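Local coordinates for enterobactin synthetase component F-related protein (Vibrio cholerae serotype O1, PDB 4OXI) that is the adenylation-domain enzyme AlmE, which binds glycyl-adenosine-5'-phosphate and probably activates glycine with ATP for a lipopolysaccharide modification, at residues A[76-81]-A[274-279]; A[140-145]-A[229-234]; A[487-492]-A[532-537]. All coordinates share one frame; numbering follows the deposited sequence.

Contact 1 (A[76-81]-A[274-279]); sequences YTYQEM and FYSLIS
The ring of Y78 reaches from the first turn of helix 78-95 to the last turns of helix 268-279, where it meets S276 and L277. The tight part is small and buried. The branch CD1 of L277 lies at the edge of the Y78 ring, in its plane, with CD1 3.8 Å from CE2. L277 gets there because CG stands anti to the backbone N (chi1 -173°), which carries the methyl toward the tyrosine. At the far end of the ring, Y78 OH passes 3.3 Å from S276 O without forming a hydrogen bond to it; the partner of this hydroxyl is A281 O, ahead of strand 282-285. L277 is also packed by W115 and by I56 and I60 of helix 51-62.

The other side of the 76-81 turn is looser, and T77, Q79 and E80 are partly exposed there. T77 and E80 form a capping box: E80 N gives to T77 OG1 at 3.1 Å, and T77 N gives to E80 OE1 at 2.8 Å, from above the carboxylate plane. The box fixes the start of the helix that carries Y78 in this part of the AMP-binding fold. Across the contact itself the chemistry is mostly apolar, a methyl against an aromatic edge with S276 O as a near polar neighbour, which implies that the ring is held at its edge and through its hydroxyl.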
loop_
_atom_site.group_PDB
_atom_site.type_symbol
_atom_site.label_atom_id
_atom_site.label_comp_id
_atom_site.label_asym_id
_atom_site.label_seq_id
_atom_site.Cartn_x
_atom_site.Cartn_y
_atom_site.Cartn_z
ATOM N N TYR A 76 13.082 13.290 14.438
ATOM C CA TYR A 76 12.048 13.789 15.344
ATOM C C TYR A 76 11.774 12.731 16.391
ATOM O O TYR A 76 11.579 11.550 16.056
ATOM C CB TYR A 76 10.749 14.124 14.577
ATOM C CG TYR A 76 10.952 15.103 13.436
ATOM C CD1 TYR A 76 10.765 16.469 13.620
ATOM C CD2 TYR A 76 11.359 14.664 12.192
ATOM C CE1 TYR A 76 10.970 17.371 12.585
ATOM C CE2 TYR A 76 11.565 15.556 11.151
ATOM C CZ TYR A 76 11.364 16.903 11.350
ATOM O OH TYR A 76 11.566 17.787 10.309
ATOM N N THR A 77 11.774 13.139 17.660
ATOM C CA THR A 77 11.493 12.198 18.750
ATOM C C THR A 77 10.001 11.855 18.840
ATOM O O THR A 77 9.164 12.524 18.222
ATOM C CB THR A 77 11.899 12.785 20.098
ATOM O OG1 THR A 77 11.123 13.955 20.322
ATOM C CG2 THR A 77 13.398 13.158 20.123
ATOM N N TYR A 78 9.669 10.827 19.617
ATOM C CA TYR A 78 8.272 10.481 19.859
ATOM C C TYR A 78 7.510 11.668 20.437
ATOM O O TYR A 78 6.353 11.903 20.087
ATOM C CB TYR A 78 8.152 9.225 20.746
ATOM C CG TYR A 78 8.210 7.986 19.896
ATOM C CD1 TYR A 78 9.424 7.367 19.605
ATOM C CD2 TYR A 78 7.057 7.472 19.324
ATOM C CE1 TYR A 78 9.473 6.248 18.775
ATOM C CE2 TYR A 78 7.097 6.371 18.507
ATOM C CZ TYR A 78 8.296 5.772 18.225
ATOM O OH TYR A 78 8.290 4.680 17.397
ATOM N N GLN A 79 8.177 12.447 21.279
ATOM C CA GLN A 79 7.539 13.592 21.909
ATOM C C GLN A 79 7.263 14.665 20.873
ATOM O O GLN A 79 6.178 15.269 20.860
ATOM C CB GLN A 79 8.435 14.149 23.027
ATOM C CG GLN A 79 7.866 15.382 23.743
ATOM C CD GLN A 79 6.639 15.063 24.592
ATOM O OE1 GLN A 79 6.668 14.169 25.440
ATOM N NE2 GLN A 79 5.549 15.787 24.355
ATOM N N GLU A 80 8.237 14.919 20.007
ATOM C CA GLU A 80 8.044 15.931 18.980
ATOM C C GLU A 80 6.964 15.509 17.987
ATOM O O GLU A 80 6.171 16.332 17.554
ATOM C CB GLU A 80 9.361 16.220 18.254
ATOM C CG GLU A 80 10.403 16.931 19.122
ATOM C CD GLU A 80 11.820 16.842 18.535
ATOM O OE1 GLU A 80 12.075 15.964 17.675
ATOM O OE2 GLU A 80 12.682 17.642 18.949
ATOM N N MET A 81 6.940 14.231 17.610
ATOM C CA MET A 81 5.912 13.743 16.684
ATOM C C MET A 81 4.541 13.792 17.356
ATOM O O MET A 81 3.528 14.095 16.717
ATOM C CB MET A 81 6.220 12.311 16.220
ATOM C CG MET A 81 7.402 12.205 15.252
ATOM S SD MET A 81 7.140 13.161 13.731
ATOM C CE MET A 81 5.639 12.391 13.097
ATOM N N PHE A 274 2.996 1.768 11.227
ATOM C CA PHE A 274 2.412 1.343 12.495
ATOM C C PHE A 274 3.194 0.240 13.189
ATOM O O PHE A 274 3.140 0.127 14.417
ATOM C CB PHE A 274 0.918 1.034 12.335
ATOM C CG PHE A 274 0.116 2.259 12.037
ATOM C CD1 PHE A 274 -0.224 3.131 13.062
ATOM C CD2 PHE A 274 -0.242 2.576 10.734
ATOM C CE1 PHE A 274 -0.925 4.284 12.798
ATOM C CE2 PHE A 274 -0.949 3.729 10.461
ATOM C CZ PHE A 274 -1.293 4.585 11.491
ATOM N N TYR A 275 3.931 -0.544 12.401
ATOM C CA TYR A 275 4.890 -1.510 12.929
ATOM C C TYR A 275 5.951 -0.755 13.723
ATOM O O TYR A 275 6.320 -1.144 14.827
ATOM C CB TYR A 275 5.584 -2.187 11.765
ATOM C CG TYR A 275 6.302 -3.488 12.041
ATOM C CD1 TYR A 275 6.038 -4.256 13.178
ATOM C CD2 TYR A 275 7.228 -3.965 11.131
ATOM C CE1 TYR A 275 6.697 -5.478 13.385
ATOM C CE2 TYR A 275 7.875 -5.158 11.323
ATOM C CZ TYR A 275 7.616 -5.912 12.447
ATOM O OH TYR A 275 8.306 -7.094 12.585
ATOM N N SER A 276 6.461 0.329 13.151
ATOM C CA SER A 276 7.467 1.105 13.857
ATOM C C SER A 276 6.862 1.735 15.113
ATOM O O SER A 276 7.470 1.743 16.179
ATOM C CB SER A 276 8.051 2.189 12.949
ATOM O OG SER A 276 8.964 3.003 13.677
ATOM N N LEU A 277 5.657 2.262 14.979
ATOM C CA LEU A 277 5.029 3.015 16.055
ATOM C C LEU A 277 4.750 2.133 17.276
ATOM O O LEU A 277 5.031 2.516 18.404
ATOM C CB LEU A 277 3.727 3.627 15.538
ATOM C CG LEU A 277 2.882 4.603 16.359
ATOM C CD1 LEU A 277 3.693 5.686 17.058
ATOM C CD2 LEU A 277 1.884 5.238 15.407
ATOM N N ILE A 278 4.195 0.948 17.049
ATOM C CA ILE A 278 3.834 0.075 18.154
ATOM C C ILE A 278 5.081 -0.423 18.878
ATOM O O ILE A 278 5.015 -0.822 20.041
ATOM C CB ILE A 278 2.966 -1.109 17.685
ATOM C CG1 ILE A 278 2.334 -1.827 18.884
ATOM C CG2 ILE A 278 3.782 -2.073 16.860
ATOM C CD1 ILE A 278 1.328 -2.887 18.481
ATOM N N SER A 279 6.220 -0.363 18.190
ATOM C CA SER A 279 7.471 -0.869 18.728
ATOM C C SER A 279 8.310 0.208 19.386
ATOM O O SER A 279 9.310 -0.107 20.020
ATOM C CB SER A 279 8.306 -1.492 17.613
ATOM O OG SER A 279 7.557 -2.441 16.884
#

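Contact 2 (A[140-145]-A[229-234]); sequences LIATQC and PKRIAV
Rotation about chi3 (-73°) bends the R231 chain and lays its guanidinium flat against A142, while T143, with chi1 at 62°, keeps OG1 turned back to T139 O in the last turn of helix 133-142 and leaves CG2 facing the arginine. A142 CB sits over the centre of the guanidinium, 3.4 Å from R231 CZ. The opposite face has the backbone carbon P229 C above it, farther off and displaced toward the rim. Lower on the arginine, T143 CG2 touches R231 CD at 3.9 Å, the side chains crossing at about a right angle.

A142 is the last helical residue; a Schellman motif, with Q144 as its C-prime residue, ends the helix through C145 N to L140 O (2.9 Å) and Q144 N to I141 O (3.1 Å). The contact joins that helix end to strand 230-235, into which the TSGSTGKPK signature of AMP-binding enzymes, P229 included, runs; the side chain of R231 is about 13 Å from the bound glycyl-adenylate. No hydrogen bond crosses between the segments; R231 NH2 forms a salt bridge with E138 OE1, one turn before A142. A carboxylate at the rim and a methyl on the face probably restrict rotation of the guanidinium.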
loop_
_atom_site.group_PDB
_atom_site.type_symbol
_atom_site.label_atom_id
_atom_site.label_comp_id
_atom_site.label_asym_id
_atom_site.label_seq_id
_atom_site.Cartn_x
_atom_site.Cartn_y
_atom_site.Cartn_z
ATOM N N LEU A 140 -11.486 13.364 -3.988
ATOM C CA LEU A 140 -12.138 14.154 -2.938
ATOM C C LEU A 140 -13.653 14.010 -3.001
ATOM O O LEU A 140 -14.340 13.940 -1.970
ATOM C CB LEU A 140 -11.770 15.633 -3.083
ATOM C CG LEU A 140 -10.282 15.965 -2.953
ATOM C CD1 LEU A 140 -10.069 17.450 -3.139
ATOM C CD2 LEU A 140 -9.752 15.521 -1.589
ATOM N N ILE A 141 -14.175 13.963 -4.218
ATOM C CA ILE A 141 -15.608 13.816 -4.397
ATOM C C ILE A 141 -16.051 12.418 -3.977
ATOM O O ILE A 141 -16.971 12.272 -3.175
ATOM C CB ILE A 141 -16.026 14.102 -5.843
ATOM C CG1 ILE A 141 -16.074 15.610 -6.082
ATOM C CG2 ILE A 141 -17.394 13.514 -6.116
ATOM C CD1 ILE A 141 -16.039 15.987 -7.565
ATOM N N ALA A 142 -15.385 11.394 -4.498
ATOM C CA ALA A 142 -15.762 10.019 -4.176
ATOM C C ALA A 142 -15.680 9.724 -2.671
ATOM O O ALA A 142 -16.495 8.966 -2.140
ATOM C CB ALA A 142 -14.911 9.033 -4.962
ATOM N N THR A 143 -14.708 10.325 -1.987
ATOM C CA THR A 143 -14.541 10.075 -0.561
ATOM C C THR A 143 -15.176 11.164 0.318
ATOM O O THR A 143 -14.977 11.164 1.535
ATOM C CB THR A 143 -13.059 9.937 -0.183
ATOM O OG1 THR A 143 -12.381 11.159 -0.484
ATOM C CG2 THR A 143 -12.402 8.814 -0.961
ATOM N N GLN A 144 -15.934 12.079 -0.291
ATOM C CA GLN A 144 -16.595 13.161 0.450
ATOM C C GLN A 144 -15.641 13.858 1.409
ATOM O O GLN A 144 -15.964 14.062 2.573
ATOM C CB GLN A 144 -17.807 12.657 1.258
ATOM C CG GLN A 144 -19.066 12.377 0.442
ATOM C CD GLN A 144 -19.179 10.923 0.051
ATOM O OE1 GLN A 144 -19.031 10.027 0.890
ATOM N NE2 GLN A 144 -19.429 10.671 -1.237
ATOM N N CYS A 145 -14.470 14.226 0.914
ATOM C CA CYS A 145 -13.437 14.803 1.746
ATOM C C CYS A 145 -13.162 16.225 1.285
ATOM O O CYS A 145 -12.929 16.461 0.100
ATOM C CB CYS A 145 -12.172 13.952 1.613
ATOM S SG CYS A 145 -10.687 14.733 2.240
ATOM N N PRO A 229 -11.584 4.335 -10.487
ATOM C CA PRO A 229 -10.871 3.641 -9.412
ATOM C C PRO A 229 -11.829 2.929 -8.460
ATOM O O PRO A 229 -12.930 3.426 -8.189
ATOM C CB PRO A 229 -10.159 4.781 -8.673
ATOM C CG PRO A 229 -10.070 5.896 -9.677
ATOM C CD PRO A 229 -11.329 5.783 -10.486
ATOM N N LYS A 230 -11.413 1.762 -7.979
ATOM C CA LYS A 230 -12.107 1.106 -6.892
ATOM C C LYS A 230 -11.520 1.696 -5.632
ATOM O O LYS A 230 -10.314 1.973 -5.569
ATOM C CB LYS A 230 -11.839 -0.393 -6.912
ATOM C CG LYS A 230 -12.451 -1.124 -8.099
ATOM C CD LYS A 230 -12.022 -2.590 -8.100
ATOM C CE LYS A 230 -12.676 -3.351 -9.242
ATOM N NZ LYS A 230 -12.283 -4.792 -9.191
ATOM N N ARG A 231 -12.360 1.911 -4.631
ATOM C CA ARG A 231 -11.862 2.383 -3.356
ATOM C C ARG A 231 -12.089 1.406 -2.220
ATOM O O ARG A 231 -13.126 0.735 -2.138
ATOM C CB ARG A 231 -12.406 3.764 -3.045
ATOM C CG ARG A 231 -11.414 4.822 -3.512
ATOM C CD ARG A 231 -12.059 6.133 -3.724
ATOM N NE ARG A 231 -12.876 6.118 -4.922
ATOM C CZ ARG A 231 -12.561 6.766 -6.038
ATOM N NH1 ARG A 231 -11.429 7.470 -6.102
ATOM N NH2 ARG A 231 -13.381 6.701 -7.082
ATOM N N ILE A 232 -11.089 1.321 -1.354
ATOM C CA ILE A 232 -11.066 0.313 -0.318
ATOM C C ILE A 232 -10.864 1.010 1.013
ATOM O O ILE A 232 -9.795 1.579 1.276
ATOM C CB ILE A 232 -9.912 -0.651 -0.571
ATOM C CG1 ILE A 232 -10.148 -1.413 -1.879
ATOM C CG2 ILE A 232 -9.742 -1.611 0.582
ATOM C CD1 ILE A 232 -8.910 -2.135 -2.376
ATOM N N ALA A 233 -11.903 0.987 1.839
ATOM C CA ALA A 233 -11.856 1.620 3.137
ATOM C C ALA A 233 -11.542 0.557 4.190
ATOM O O ALA A 233 -12.291 -0.402 4.344
ATOM C CB ALA A 233 -13.179 2.307 3.434
ATOM N N VAL A 234 -10.434 0.742 4.904
ATOM C CA VAL A 234 -9.942 -0.212 5.880
ATOM C C VAL A 234 -10.260 0.308 7.287
ATOM O O VAL A 234 -9.929 1.447 7.628
ATOM C CB VAL A 234 -8.419 -0.402 5.718
ATOM C CG1 VAL A 234 -7.845 -1.263 6.845
ATOM C CG2 VAL A 234 -8.103 -1.014 4.360
#

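Contact 3 (A[487-492]-A[532-537]); sequences VRRVTQ and KQQLNP
The helix carrying R489 and V490 runs through T491 and is left at Q492 with a positive phi, while Q534, across from it, belongs to an irregular run of chain that follows helix 524-531. The side chain of Q534 extends beyond CG and brings its amide to the end of R489. Guanidinium and amide planes lie only 19° apart, nearly coplanar, and Q534 OE1 comes in at the edge of the guanidinium. The hydrogen bond from R489 NH1 to Q534 OE1 is almost straight (174°), but its modelled length of 2.3 Å is too short to be trusted, so the pairing is plausible and the exact placement doubtful. R489 folds at chi3 (-49°) to bring its head group there. The NE2 branch of the amide lies 4.1 Å from V490 CG2, the side chains of Q534 and V490 running antiparallel alongside each other.

These elements are consistent with the small C-terminal subdomain of adenylate-forming enzymes. V490 leans on W527 and Q530, which joins helix 480-491 to helix 524-531; L535 packs the following loop on E482, I483 and V486 of the first helix. The end of that helix is pinned by its own polar groups. V487 O accepts from both T491 N, at 2.9 Å, and T491 OG1, at 2.8 Å, the two donors reaching it from opposite faces of the carbonyl plane. Q492 NE2 folds back to R489 O at 2.7 Å. R489 itself is exposed, whereas neighbouring R488 is engaged by E484 in a salt bridge.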
loop_
_atom_site.group_PDB
_atom_site.type_symbol
_atom_site.label_atom_id
_atom_site.label_comp_id
_atom_site.label_asym_id
_atom_site.label_seq_id
_atom_site.Cartn_x
_atom_site.Cartn_y
_atom_site.Cartn_z
ATOM N N VAL A 487 -6.378 3.384 -23.752
ATOM C CA VAL A 487 -5.728 3.396 -25.062
ATOM C C VAL A 487 -6.766 3.306 -26.193
ATOM O O VAL A 487 -6.632 3.988 -27.208
ATOM C CB VAL A 487 -4.641 2.295 -25.176
ATOM C CG1 VAL A 487 -4.184 2.125 -26.612
ATOM C CG2 VAL A 487 -3.451 2.620 -24.266
ATOM N N ARG A 488 -7.804 2.488 -25.999
ATOM C CA ARG A 488 -8.923 2.407 -26.946
ATOM C C ARG A 488 -9.601 3.756 -27.171
ATOM O O ARG A 488 -9.862 4.134 -28.316
ATOM C CB ARG A 488 -9.980 1.393 -26.491
ATOM C CG ARG A 488 -9.734 -0.015 -26.983
ATOM C CD ARG A 488 -10.862 -0.979 -26.595
ATOM N NE ARG A 488 -10.405 -2.348 -26.799
ATOM C CZ ARG A 488 -10.434 -2.978 -27.971
ATOM N NH1 ARG A 488 -10.941 -2.372 -29.044
ATOM N NH2 ARG A 488 -9.965 -4.220 -28.074
ATOM N N ARG A 489 -9.903 4.458 -26.079
ATOM C CA ARG A 489 -10.513 5.788 -26.143
ATOM C C ARG A 489 -9.650 6.761 -26.935
ATOM O O ARG A 489 -10.134 7.459 -27.823
ATOM C CB ARG A 489 -10.688 6.370 -24.736
ATOM C CG ARG A 489 -12.009 6.063 -24.060
ATOM C CD ARG A 489 -12.387 7.192 -23.088
ATOM N NE ARG A 489 -11.284 7.566 -22.201
ATOM C CZ ARG A 489 -11.050 7.008 -21.012
ATOM N NH1 ARG A 489 -10.026 7.416 -20.275
ATOM N NH2 ARG A 489 -11.841 6.048 -20.551
ATOM N N VAL A 490 -8.367 6.803 -26.586
ATOM C CA VAL A 490 -7.438 7.780 -27.127
ATOM C C VAL A 490 -7.090 7.491 -28.597
ATOM O O VAL A 490 -6.959 8.408 -29.401
ATOM C CB VAL A 490 -6.164 7.844 -26.256
ATOM C CG1 VAL A 490 -5.099 8.671 -26.921
ATOM C CG2 VAL A 490 -6.489 8.400 -24.867
ATOM N N THR A 491 -6.958 6.220 -28.955
ATOM C CA THR A 491 -6.613 5.882 -30.328
ATOM C C THR A 491 -7.808 5.647 -31.241
ATOM O O THR A 491 -7.669 5.729 -32.459
ATOM C CB THR A 491 -5.703 4.649 -30.396
ATOM O OG1 THR A 491 -6.441 3.484 -30.003
ATOM C CG2 THR A 491 -4.492 4.844 -29.487
ATOM N N GLN A 492 -8.967 5.343 -30.660
ATOM C CA GLN A 492 -10.159 4.981 -31.434
ATOM C C GLN A 492 -9.925 3.727 -32.275
ATOM O O GLN A 492 -10.684 3.444 -33.205
ATOM C CB GLN A 492 -10.643 6.144 -32.325
ATOM C CG GLN A 492 -11.250 7.327 -31.559
ATOM C CD GLN A 492 -12.422 6.911 -30.691
ATOM O OE1 GLN A 492 -13.422 6.384 -31.186
ATOM N NE2 GLN A 492 -12.300 7.136 -29.383
ATOM N N LYS A 532 -1.142 10.302 -20.715
ATOM C CA LYS A 532 -0.487 10.823 -19.512
ATOM C C LYS A 532 -1.457 11.597 -18.619
ATOM O O LYS A 532 -1.192 11.790 -17.436
ATOM C CB LYS A 532 0.715 11.700 -19.885
ATOM C CG LYS A 532 1.895 10.908 -20.430
ATOM C CD LYS A 532 2.981 11.818 -21.017
ATOM C CE LYS A 532 4.180 10.998 -21.504
ATOM N NZ LYS A 532 5.231 11.821 -22.177
ATOM N N GLN A 533 -2.578 12.034 -19.189
ATOM C CA GLN A 533 -3.611 12.710 -18.414
ATOM C C GLN A 533 -4.615 11.734 -17.796
ATOM O O GLN A 533 -5.474 12.141 -17.025
ATOM C CB GLN A 533 -4.359 13.734 -19.286
ATOM C CG GLN A 533 -3.448 14.698 -20.047
ATOM C CD GLN A 533 -2.348 15.283 -19.171
ATOM O OE1 GLN A 533 -2.587 15.653 -18.012
ATOM N NE2 GLN A 533 -1.131 15.369 -19.721
ATOM N N GLN A 534 -4.518 10.451 -18.129
ATOM C CA GLN A 534 -5.547 9.501 -17.697
ATOM C C GLN A 534 -4.994 8.271 -16.993
ATOM O O GLN A 534 -5.752 7.467 -16.457
ATOM C CB GLN A 534 -6.428 9.097 -18.890
ATOM C CG GLN A 534 -7.224 10.276 -19.447
ATOM C CD GLN A 534 -7.793 10.013 -20.831
ATOM O OE1 GLN A 534 -8.520 9.042 -21.034
ATOM N NE2 GLN A 534 -7.463 10.884 -21.794
ATOM N N LEU A 535 -3.672 8.131 -17.017
ATOM C CA LEU A 535 -2.992 7.022 -16.368
ATOM C C LEU A 535 -1.787 7.561 -15.609
ATOM O O LEU A 535 -1.157 8.538 -16.027
ATOM C CB LEU A 535 -2.483 6.002 -17.402
ATOM C CG LEU A 535 -3.468 5.129 -18.181
ATOM C CD1 LEU A 535 -2.722 4.299 -19.206
ATOM C CD2 LEU A 535 -4.244 4.236 -17.233
ATOM N N ASN A 536 -1.457 6.910 -14.504
ATOM C CA ASN A 536 -0.167 7.114 -13.865
ATOM C C ASN A 536 0.947 6.754 -14.853
ATOM O O ASN A 536 0.841 5.747 -15.551
ATOM C CB ASN A 536 -0.092 6.225 -12.625
ATOM C CG ASN A 536 1.152 6.475 -11.795
ATOM O OD1 ASN A 536 2.254 6.021 -12.138
ATOM N ND2 ASN A 536 0.982 7.194 -10.688
ATOM N N PRO A 537 2.018 7.573 -14.912
ATOM C CA PRO A 537 3.162 7.397 -15.829
ATOM C C PRO A 537 3.698 5.964 -15.876
ATOM O O PRO A 537 4.156 5.500 -16.922
ATOM C CB PRO A 537 4.233 8.313 -15.229
ATOM C CG PRO A 537 3.450 9.409 -14.573
ATOM C CD PRO A 537 2.165 8.779 -14.073
#

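From the N terminus, residues 76-81 open the long loop of contact 1, which closes only at 274-279 and ties the start of helix 78-95 to the end of helix 268-279. Contact 2 is nested inside that loop: 140-145 pairs with 229-234, joining the tail of helix 133-142 to the hairpin strand 230-235. Contact 1 has closed before contact 3 opens, and the same holds for contact 2, so 487-492 with 532-537 follows in series as a short loop near the C-terminal end. The centres of contacts 1 and 3 are about 41 Å apart, on opposite sides of the chain's centre; those of contacts 2 and 3 are about 22 Å apart.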